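PDB 5BSZ: N-methyltransferase from Streptoalloteichus sp. ATCC 53650, which probably transfers a methyl group from S-adenosylmethionine to the amino group of a deoxysugar nucleotide on the way to the antibiotic kedarcidin. Local coordinates for residues R106-V111 with A135-V140; V172-R177 with A189-A194; I181-R186 with D207-P212. One frame throughout, in Å; residues are numbered along the deposited sequence.

Contact 1 (R106-V111 with A135-V140)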
loop_
_atom_site.group_PDB
_atom_site.type_symbol
_atom_site.label_atom_id
_atom_site.label_comp_id
_atom_site.label_asym_id
_atom_site.label_seq_id
_atom_site.Cartn_x
_atom_site.Cartn_y
_atom_site.Cartn_z
ATOM N N ARG A 106 -24.935 14.730 -35.465
ATOM C CA ARG A 106 -24.815 16.108 -35.946
ATOM C C ARG A 106 -23.365 16.399 -36.243
ATOM O O ARG A 106 -22.447 15.632 -35.853
ATOM C CB ARG A 106 -25.320 17.139 -34.920
ATOM C CG ARG A 106 -24.447 17.142 -33.633
ATOM C CD ARG A 106 -24.691 18.419 -32.836
ATOM N NE ARG A 106 -24.254 19.596 -33.559
ATOM C CZ ARG A 106 -24.375 20.823 -33.103
ATOM N NH1 ARG A 106 -25.025 21.045 -31.973
ATOM N NH2 ARG A 106 -23.948 21.820 -33.868
ATOM N N VAL A 107 -23.161 17.525 -36.917
ATOM C CA VAL A 107 -21.865 18.095 -37.146
ATOM C C VAL A 107 -21.718 19.420 -36.420
ATOM O O VAL A 107 -22.678 19.980 -35.877
ATOM C CB VAL A 107 -21.538 18.187 -38.652
ATOM C CG1 VAL A 107 -21.641 16.785 -39.264
ATOM C CG2 VAL A 107 -22.472 19.172 -39.362
ATOM N N PHE A 108 -20.476 19.893 -36.424
ATOM C CA PHE A 108 -20.045 21.081 -35.727
ATOM C C PHE A 108 -19.068 21.783 -36.659
ATOM O O PHE A 108 -18.423 21.113 -37.445
ATOM C CB PHE A 108 -19.299 20.721 -34.439
ATOM C CG PHE A 108 -20.120 19.978 -33.438
ATOM C CD1 PHE A 108 -20.259 18.617 -33.530
ATOM C CD2 PHE A 108 -20.687 20.618 -32.373
ATOM C CE1 PHE A 108 -20.986 17.903 -32.594
ATOM C CE2 PHE A 108 -21.460 19.924 -31.470
ATOM C CZ PHE A 108 -21.618 18.582 -31.555
ATOM N N ASP A 109 -18.920 23.110 -36.552
ATOM C CA ASP A 109 -17.920 23.827 -37.348
ATOM C C ASP A 109 -16.467 23.413 -37.011
ATOM O O ASP A 109 -15.606 23.436 -37.863
ATOM C CB ASP A 109 -18.030 25.331 -37.104
ATOM C CG ASP A 109 -19.396 25.891 -37.603
ATOM O OD1 ASP A 109 -19.821 25.361 -38.624
ATOM O OD2 ASP A 109 -20.046 26.727 -36.945
ATOM N N ALA A 110 -16.236 23.047 -35.758
ATOM C CA ALA A 110 -14.896 22.602 -35.275
ATOM C C ALA A 110 -15.006 21.427 -34.298
ATOM O O ALA A 110 -15.969 21.315 -33.508
ATOM C CB ALA A 110 -14.218 23.739 -34.556
ATOM N N VAL A 111 -14.011 20.550 -34.354
ATOM C CA VAL A 111 -13.862 19.475 -33.354
ATOM C C VAL A 111 -12.422 19.565 -32.788
ATOM O O VAL A 111 -11.417 19.653 -33.534
ATOM C CB VAL A 111 -14.160 18.095 -33.970
ATOM C CG1 VAL A 111 -13.910 16.952 -32.985
ATOM C CG2 VAL A 111 -15.610 17.964 -34.481
ATOM N N ALA A 135 -13.675 13.503 -37.467
ATOM C CA ALA A 135 -13.902 14.048 -38.815
ATOM C C ALA A 135 -15.342 13.866 -39.321
ATOM O O ALA A 135 -15.840 14.742 -40.039
ATOM C CB ALA A 135 -12.925 13.400 -39.800
ATOM N N ARG A 136 -16.026 12.785 -38.963
ATOM C CA ARG A 136 -17.419 12.689 -39.378
ATOM C C ARG A 136 -18.378 13.545 -38.582
ATOM O O ARG A 136 -19.578 13.516 -38.844
ATOM C CB ARG A 136 -17.913 11.263 -39.406
ATOM C CG ARG A 136 -17.945 10.553 -38.101
ATOM C CD ARG A 136 -17.969 9.053 -38.400
ATOM N NE ARG A 136 -18.098 8.318 -37.147
ATOM C CZ ARG A 136 -17.296 7.336 -36.719
ATOM N NH1 ARG A 136 -16.265 6.880 -37.450
ATOM N NH2 ARG A 136 -17.539 6.808 -35.528
ATOM N N HIS A 137 -17.870 14.272 -37.586
ATOM C CA HIS A 137 -18.700 15.284 -36.957
ATOM C C HIS A 137 -18.431 16.662 -37.483
ATOM O O HIS A 137 -18.749 17.651 -36.805
ATOM C CB HIS A 137 -18.513 15.272 -35.451
ATOM C CG HIS A 137 -19.074 14.037 -34.838
ATOM N ND1 HIS A 137 -18.417 12.818 -34.856
ATOM C CD2 HIS A 137 -20.280 13.817 -34.276
ATOM C CE1 HIS A 137 -19.184 11.911 -34.280
ATOM N NE2 HIS A 137 -20.323 12.493 -33.933
ATOM N N LEU A 138 -17.817 16.723 -38.667
ATOM C CA LEU A 138 -17.551 17.994 -39.325
ATOM C C LEU A 138 -18.262 18.095 -40.672
ATOM O O LEU A 138 -18.334 17.091 -41.389
ATOM C CB LEU A 138 -16.064 18.146 -39.650
ATOM C CG LEU A 138 -15.113 18.249 -38.460
ATOM C CD1 LEU A 138 -13.670 18.195 -38.915
ATOM C CD2 LEU A 138 -15.382 19.506 -37.708
ATOM N N PRO A 139 -18.713 19.304 -41.046
ATOM C CA PRO A 139 -19.143 19.473 -42.438
ATOM C C PRO A 139 -17.933 19.700 -43.347
ATOM O O PRO A 139 -16.803 19.798 -42.871
ATOM C CB PRO A 139 -19.939 20.757 -42.374
ATOM C CG PRO A 139 -19.138 21.568 -41.421
ATOM C CD PRO A 139 -18.790 20.576 -40.320
ATOM N N VAL A 140 -18.158 19.854 -44.648
ATOM C CA VAL A 140 -17.075 20.258 -45.553
ATOM C C VAL A 140 -16.618 21.619 -45.108
ATOM O O VAL A 140 -17.423 22.469 -44.749
ATOM C CB VAL A 140 -17.520 20.290 -47.032
ATOM C CG1 VAL A 140 -16.449 20.961 -47.897
ATOM C CG2 VAL A 140 -17.745 18.863 -47.513
HETATM O O HOH W 1 -21.881 13.055 -37.445
#
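The backbones of Val107 and His137 come within 4.2 Å at their CA atoms, and the next residue supplies the hydrogen bond between the segments, Phe108 N to His137 O, 2.9 Å, bent to 138° at the hydrogen. The same oxygen also receives a CA-H...O contact from Val107 and lies near the plane of the Phe108 ring, at its edge. His137 is carried to this spot by a type I turn from Ala135 to Leu138, directly after helix 124-135. Its ring turns CD2 to Arg106 O, 3.2 Å away, while both ring nitrogens are engaged by backbone, ND1 with Ala133 O and NE2 with Leu104 N; a histidine, polar at two corners yet flat enough to stack on Phe102, suits this buried place. A water over one face of the ring donates to both Arg106 O and Arg136 O, bridging the two backbones. In the Rossmann-like methyltransferase domain this is where the chain enters strand 110-113 and, after helix 124-135, turns back towards the neighbouring parallel strand 143-146, a beta-alpha-beta crossover. Val111, whose CB points toward the 135-140 loop, sets CG2 against Leu138 CD2 at 3.6 Å. Leu138 CB points away from 106-111, but with CG anti to the carbonyl carbon (chi1 -66°) the chain swings CD2 back to Val111 and to Phe108 O. Pro139, with no N-H to satisfy, lays CD close to Phe108 O and lets Val107 rest obliquely across its ring, CB to CD 4.0 Å. Within 106-111, the Arg106 guanidinium lies over one face of the Phe108 ring, and NE and NH2 together grip Val107 O side-on, NE at 2.8 Å; NH2 also salt-bridges Asp71.

Contact 2 (V172-R177 with A189-A194)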
loop_
_atom_site.group_PDB
_atom_site.type_symbol
_atom_site.label_atom_id
_atom_site.label_comp_id
_atom_site.label_asym_id
_atom_site.label_seq_id
_atom_site.Cartn_x
_atom_site.Cartn_y
_atom_site.Cartn_z
ATOM N N VAL A 172 -2.793 18.619 0.680
ATOM C CA VAL A 172 -2.611 17.570 -0.319
ATOM C C VAL A 172 -1.295 17.772 -1.025
ATOM O O VAL A 172 -1.002 18.867 -1.488
ATOM C CB VAL A 172 -3.762 17.633 -1.352
ATOM C CG1 VAL A 172 -3.622 16.568 -2.426
ATOM C CG2 VAL A 172 -5.079 17.496 -0.616
ATOM N N VAL A 173 -0.469 16.737 -1.075
ATOM C CA VAL A 173 0.751 16.784 -1.815
ATOM C C VAL A 173 0.696 15.787 -2.949
ATOM O O VAL A 173 0.078 14.725 -2.813
ATOM C CB VAL A 173 1.948 16.492 -0.901
ATOM C CG1 VAL A 173 1.930 17.454 0.270
ATOM C CG2 VAL A 173 1.862 15.085 -0.353
ATOM N N ARG A 174 1.376 16.119 -4.039
ATOM C CA ARG A 174 1.394 15.311 -5.250
ATOM C C ARG A 174 2.780 15.137 -5.781
ATOM O O ARG A 174 3.572 16.072 -5.789
ATOM C CB ARG A 174 0.533 15.980 -6.347
ATOM C CG ARG A 174 0.463 15.215 -7.669
ATOM C CD ARG A 174 -0.401 15.922 -8.727
ATOM N NE ARG A 174 -0.607 15.141 -9.960
ATOM C CZ ARG A 174 0.229 15.113 -10.996
ATOM N NH1 ARG A 174 1.349 15.821 -10.970
ATOM N NH2 ARG A 174 -0.050 14.373 -12.068
ATOM N N LEU A 175 3.104 13.938 -6.254
ATOM C CA LEU A 175 4.405 13.689 -6.855
ATOM C C LEU A 175 4.158 12.832 -8.084
ATOM O O LEU A 175 3.400 11.865 -8.009
ATOM C CB LEU A 175 5.308 12.936 -5.888
ATOM C CG LEU A 175 6.742 12.632 -6.232
ATOM C CD1 LEU A 175 7.425 13.972 -6.461
ATOM C CD2 LEU A 175 7.500 11.841 -5.153
ATOM N N SER A 176 4.841 13.157 -9.173
ATOM C CA SER A 176 4.614 12.458 -10.421
ATOM C C SER A 176 5.947 12.186 -11.097
ATOM O O SER A 176 6.929 12.904 -10.870
ATOM C CB SER A 176 3.661 13.293 -11.280
ATOM O OG SER A 176 4.364 14.357 -11.899
ATOM N N ARG A 177 5.974 11.170 -11.943
ATOM C CA ARG A 177 7.184 10.713 -12.597
ATOM C C ARG A 177 6.766 10.102 -13.914
ATOM O O ARG A 177 5.681 9.506 -13.976
ATOM C CB ARG A 177 7.788 9.615 -11.790
ATOM C CG ARG A 177 9.132 9.211 -12.283
ATOM C CD ARG A 177 9.541 7.976 -11.564
ATOM N NE ARG A 177 10.731 7.468 -12.210
ATOM C CZ ARG A 177 10.795 6.328 -12.879
ATOM N NH1 ARG A 177 11.944 5.987 -13.423
ATOM N NH2 ARG A 177 9.749 5.525 -13.003
ATOM N N ALA A 189 1.494 8.928 -10.917
ATOM C CA ALA A 189 1.102 10.062 -10.077
ATOM C C ALA A 189 0.713 9.502 -8.692
ATOM O O ALA A 189 -0.070 8.573 -8.615
ATOM C CB ALA A 189 -0.114 10.787 -10.666
ATOM N N HIS A 190 1.286 10.051 -7.625
ATOM C CA HIS A 190 0.934 9.683 -6.250
ATOM C C HIS A 190 0.480 10.946 -5.558
ATOM O O HIS A 190 1.031 12.039 -5.778
ATOM C CB HIS A 190 2.111 9.073 -5.495
ATOM C CG HIS A 190 2.487 7.711 -5.969
ATOM N ND1 HIS A 190 2.357 6.579 -5.184
ATOM C CD2 HIS A 190 2.973 7.290 -7.163
ATOM C CE1 HIS A 190 2.786 5.532 -5.863
ATOM N NE2 HIS A 190 3.157 5.936 -7.066
ATOM N N TYR A 191 -0.564 10.790 -4.763
ATOM C CA TYR A 191 -1.039 11.820 -3.847
ATOM C C TYR A 191 -1.046 11.338 -2.386
ATOM O O TYR A 191 -1.408 10.166 -2.129
ATOM C CB TYR A 191 -2.485 12.143 -4.167
ATOM C CG TYR A 191 -2.736 12.775 -5.492
ATOM C CD1 TYR A 191 -2.765 12.021 -6.656
ATOM C CD2 TYR A 191 -2.973 14.141 -5.578
ATOM C CE1 TYR A 191 -3.009 12.620 -7.890
ATOM C CE2 TYR A 191 -3.240 14.744 -6.790
ATOM C CZ TYR A 191 -3.242 13.983 -7.939
ATOM O OH TYR A 191 -3.511 14.615 -9.130
ATOM N N LEU A 192 -0.661 12.222 -1.452
ATOM C CA LEU A 192 -1.026 12.057 -0.031
ATOM C C LEU A 192 -1.939 13.199 0.426
ATOM O O LEU A 192 -1.665 14.360 0.127
ATOM C CB LEU A 192 0.215 12.002 0.860
ATOM C CG LEU A 192 1.344 11.050 0.518
ATOM C CD1 LEU A 192 2.636 11.467 1.199
ATOM C CD2 LEU A 192 0.921 9.659 0.940
ATOM N N ALA A 193 -3.035 12.870 1.097
ATOM C CA ALA A 193 -3.890 13.881 1.695
ATOM C C ALA A 193 -4.089 13.607 3.166
ATOM O O ALA A 193 -4.306 12.462 3.530
ATOM C CB ALA A 193 -5.246 13.890 1.039
ATOM N N ALA A 194 -4.186 14.685 3.949
ATOM C CA ALA A 194 -4.388 14.601 5.376
ATOM C C ALA A 194 -5.355 15.691 5.819
ATOM O O ALA A 194 -5.248 16.815 5.345
ATOM C CB ALA A 194 -3.057 14.711 6.082
#
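This is a buried antiparallel pairing of neighbouring strands, 172-177 and 189-194, inside the hairpin formed by strands 171-181 and 184-195. Val173 with Leu192 and Leu175 with His190 are the hydrogen-bonded pairs, each joined by two backbone bonds; His190 N to Leu175 O is the shortest, 2.8 Å and nearly straight at 174°. On the face of Val172, Arg174 and Tyr191, the arginine carries the side-chain contact. Extended from CG to NE, with CG anti to the backbone N (chi1 -179°), it runs over the tyrosine ring, so that CG sits 4.0 Å from the ring centroid in a CH-pi contact and NE reaches Tyr191 OH at 3.1 Å, the hydroxyl lying near the guanidinium plane. That OH also hydrogen-bonds Asp20. A phenylalanine here would probably keep the ring under the arginine but leave Arg174 NE and Asp20 without their shared hydroxyl. The hairpin is the central pair of a four-stranded antiparallel sheet, flanked by strands 160-166 and 198-209. On its other face Val173 CG2 packs on Leu192 CB at 3.7 Å; beta-branched valine suits the extended strand, and the leucine adds apolar bulk to this buried face, where it also meets Leu175 of the second subunit.

Contact 3 (I181-R186 with D207-P212). With EDO (1,2-ethanediol), chain C.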
loop_
_atom_site.group_PDB
_atom_site.type_symbol
_atom_site.label_atom_id
_atom_site.label_comp_id
_atom_site.label_asym_id
_atom_site.label_seq_id
_atom_site.Cartn_x
_atom_site.Cartn_y
_atom_site.Cartn_z
ATOM N N ILE A 181 8.715 3.580 -22.331
ATOM C CA ILE A 181 8.800 2.152 -22.616
ATOM C C ILE A 181 8.423 1.866 -24.065
ATOM O O ILE A 181 7.259 2.055 -24.477
ATOM C CB ILE A 181 7.803 1.335 -21.785
ATOM C CG1 ILE A 181 7.983 1.583 -20.283
ATOM C CG2 ILE A 181 7.929 -0.159 -22.098
ATOM C CD1 ILE A 181 6.732 1.117 -19.562
ATOM N N GLY A 182 9.384 1.395 -24.855
ATOM C CA GLY A 182 9.159 1.243 -26.306
ATOM C C GLY A 182 8.630 2.573 -26.866
ATOM O O GLY A 182 9.257 3.597 -26.666
ATOM N N ASP A 183 7.481 2.572 -27.540
ATOM C CA ASP A 183 6.856 3.815 -28.010
ATOM C C ASP A 183 5.682 4.281 -27.122
ATOM O O ASP A 183 4.759 4.901 -27.620
ATOM C CB ASP A 183 6.446 3.739 -29.491
ATOM C CG ASP A 183 5.274 2.783 -29.724
ATOM O OD1 ASP A 183 5.122 1.893 -28.879
ATOM O OD2 ASP A 183 4.489 2.866 -30.705
ATOM N N VAL A 184 5.762 4.047 -25.817
ATOM C CA VAL A 184 4.814 4.475 -24.784
ATOM C C VAL A 184 5.483 5.315 -23.729
ATOM O O VAL A 184 6.639 5.083 -23.376
ATOM C CB VAL A 184 4.102 3.206 -24.208
ATOM C CG1 VAL A 184 3.536 3.347 -22.794
ATOM C CG2 VAL A 184 3.075 2.749 -25.186
ATOM N N SER A 185 4.862 6.403 -23.285
ATOM C CA SER A 185 5.308 7.065 -22.051
ATOM C C SER A 185 4.369 6.598 -20.913
ATOM O O SER A 185 3.162 6.470 -21.090
ATOM C CB SER A 185 5.336 8.571 -22.186
ATOM O OG SER A 185 4.074 9.139 -22.566
ATOM N N ARG A 186 4.968 6.196 -19.806
ATOM C CA ARG A 186 4.270 5.716 -18.644
ATOM C C ARG A 186 4.364 6.718 -17.534
ATOM O O ARG A 186 5.457 7.148 -17.123
ATOM C CB ARG A 186 4.857 4.384 -18.196
ATOM C CG ARG A 186 4.195 3.806 -16.961
ATOM C CD ARG A 186 4.401 2.296 -16.925
ATOM N NE ARG A 186 3.611 1.602 -17.952
ATOM C CZ ARG A 186 3.614 0.302 -18.137
ATOM N NH1 ARG A 186 4.369 -0.472 -17.370
ATOM N NH2 ARG A 186 2.802 -0.245 -19.012
ATOM N N ASP A 207 -0.537 5.008 -19.360
ATOM C CA ASP A 207 0.283 5.006 -20.571
ATOM C C ASP A 207 -0.325 5.953 -21.621
ATOM O O ASP A 207 -1.545 6.019 -21.770
ATOM C CB ASP A 207 0.326 3.582 -21.110
ATOM C CG ASP A 207 1.209 2.618 -20.288
ATOM O OD1 ASP A 207 2.051 3.108 -19.546
ATOM O OD2 ASP A 207 1.096 1.384 -20.503
ATOM N N LEU A 208 0.544 6.628 -22.382
ATOM C CA LEU A 208 0.201 7.322 -23.607
ATOM C C LEU A 208 1.163 6.914 -24.717
ATOM O O LEU A 208 2.374 6.753 -24.454
ATOM C CB LEU A 208 0.345 8.816 -23.344
ATOM C CG LEU A 208 -0.619 9.455 -22.317
ATOM C CD1 LEU A 208 -0.203 10.849 -21.939
ATOM C CD2 LEU A 208 -2.050 9.465 -22.855
ATOM N N THR A 209 0.641 6.736 -25.931
ATOM C CA THR A 209 1.496 6.353 -27.056
ATOM C C THR A 209 2.281 7.561 -27.596
ATOM O O THR A 209 1.732 8.640 -27.727
ATOM C CB THR A 209 0.649 5.761 -28.166
ATOM O OG1 THR A 209 -0.097 4.736 -27.570
ATOM C CG2 THR A 209 1.513 5.213 -29.313
ATOM N N LEU A 210 3.559 7.370 -27.927
ATOM C CA LEU A 210 4.365 8.345 -28.583
ATOM C C LEU A 210 4.296 8.158 -30.099
ATOM O O LEU A 210 4.905 7.212 -30.641
ATOM C CB LEU A 210 5.813 8.237 -28.067
ATOM C CG LEU A 210 6.003 8.364 -26.552
ATOM C CD1 LEU A 210 7.402 7.918 -26.092
ATOM C CD2 LEU A 210 5.716 9.793 -26.153
ATOM N N PHE A 211 3.458 8.953 -30.768
ATOM C CA PHE A 211 3.323 8.832 -32.228
ATOM C C PHE A 211 4.195 9.840 -32.925
ATOM O O PHE A 211 4.242 11.013 -32.528
ATOM C CB PHE A 211 1.892 9.073 -32.714
ATOM C CG PHE A 211 0.886 8.094 -32.227
ATOM C CD1 PHE A 211 -0.014 8.445 -31.254
ATOM C CD2 PHE A 211 0.773 6.842 -32.811
ATOM C CE1 PHE A 211 -0.965 7.536 -30.826
ATOM C CE2 PHE A 211 -0.179 5.946 -32.411
ATOM C CZ PHE A 211 -1.088 6.294 -31.423
ATOM N N PRO A 212 4.927 9.404 -33.965
ATOM C CA PRO A 212 5.641 10.440 -34.711
ATOM C C PRO A 212 4.683 11.345 -35.488
ATOM O O PRO A 212 3.568 10.949 -35.803
ATOM C CB PRO A 212 6.524 9.626 -35.695
ATOM C CG PRO A 212 6.033 8.225 -35.695
ATOM C CD PRO A 212 5.221 8.034 -34.418
HETATM C C1 EDO C . -1.078 0.067 -17.615
HETATM O O1 EDO C . -1.154 0.395 -19.024
HETATM C C2 EDO C . -0.628 -1.376 -17.292
HETATM O O2 EDO C . -0.614 -2.309 -18.388
HETATM O O HOH W 2 4.770 5.130 -32.246
#
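Arg186 and Asp207 hold each other in a two-pronged, side-on salt bridge: NE bonds Asp207 OD1 at 2.7 Å and NH2 bonds Asp207 OD2 at 2.8 Å, both almost straight. Each oxygen uses its syn lone pair, and the guanidinium and carboxylate planes lie within 5° of each other. The arginine leaves the strand extended (chi1 179°) and bends at chi3 (-71°), which brings the guanidinium alongside the aspartate. Val184 CG1 packs against the Asp207 carboxyl carbon, 3.5 Å away, and Ile181 CD1 covers one guanidinium face. Arg186 NH1 also bonds two other subunits, meeting Met3 O of the second and Asp13 of the third. The two residues are a non-hydrogen-bonded pair in the beta hairpin of strands 184-195 and 198-209; Ser185 and Leu208 beside them exchange two backbone bonds. Further along, Leu210 N donates to Asp183 O over 2.8 Å, and a water links Asp183 OD2 to Leu210 O. The type II' turn from Ile181 to Val184 leads from strand 171-181 into strand 184-195, with Gly182 at a positive phi, which favours glycine. Small Ser185 hydrogen-bonds with Trp149 and His187 through OG; its side chain touches Phe155 and lies about 6 Å from the bound thymidine.

How the contacts relate
Contact 1 comes first along the chain and belongs to the mixed, Rossmann-like sheet, where it joins the entrance of strand 110-113 to the exit of helix 124-135. Contacts 2 and 3 follow and alternate in sequence: both use strand 184-195, pairing it with 171-181 at one end and with 198-209 at the other, in one antiparallel sheet. Their centres lie 23 Å apart, whereas contact 1 is 39 Å from contact 2, across the centre of the chain, and 29 Å from contact 3. Both contacts of this second sheet lie near bound thymidine and both meet the second subunit, so the sheet borders the pocket region and the tetramer interface together; contact 1 touches no other subunit.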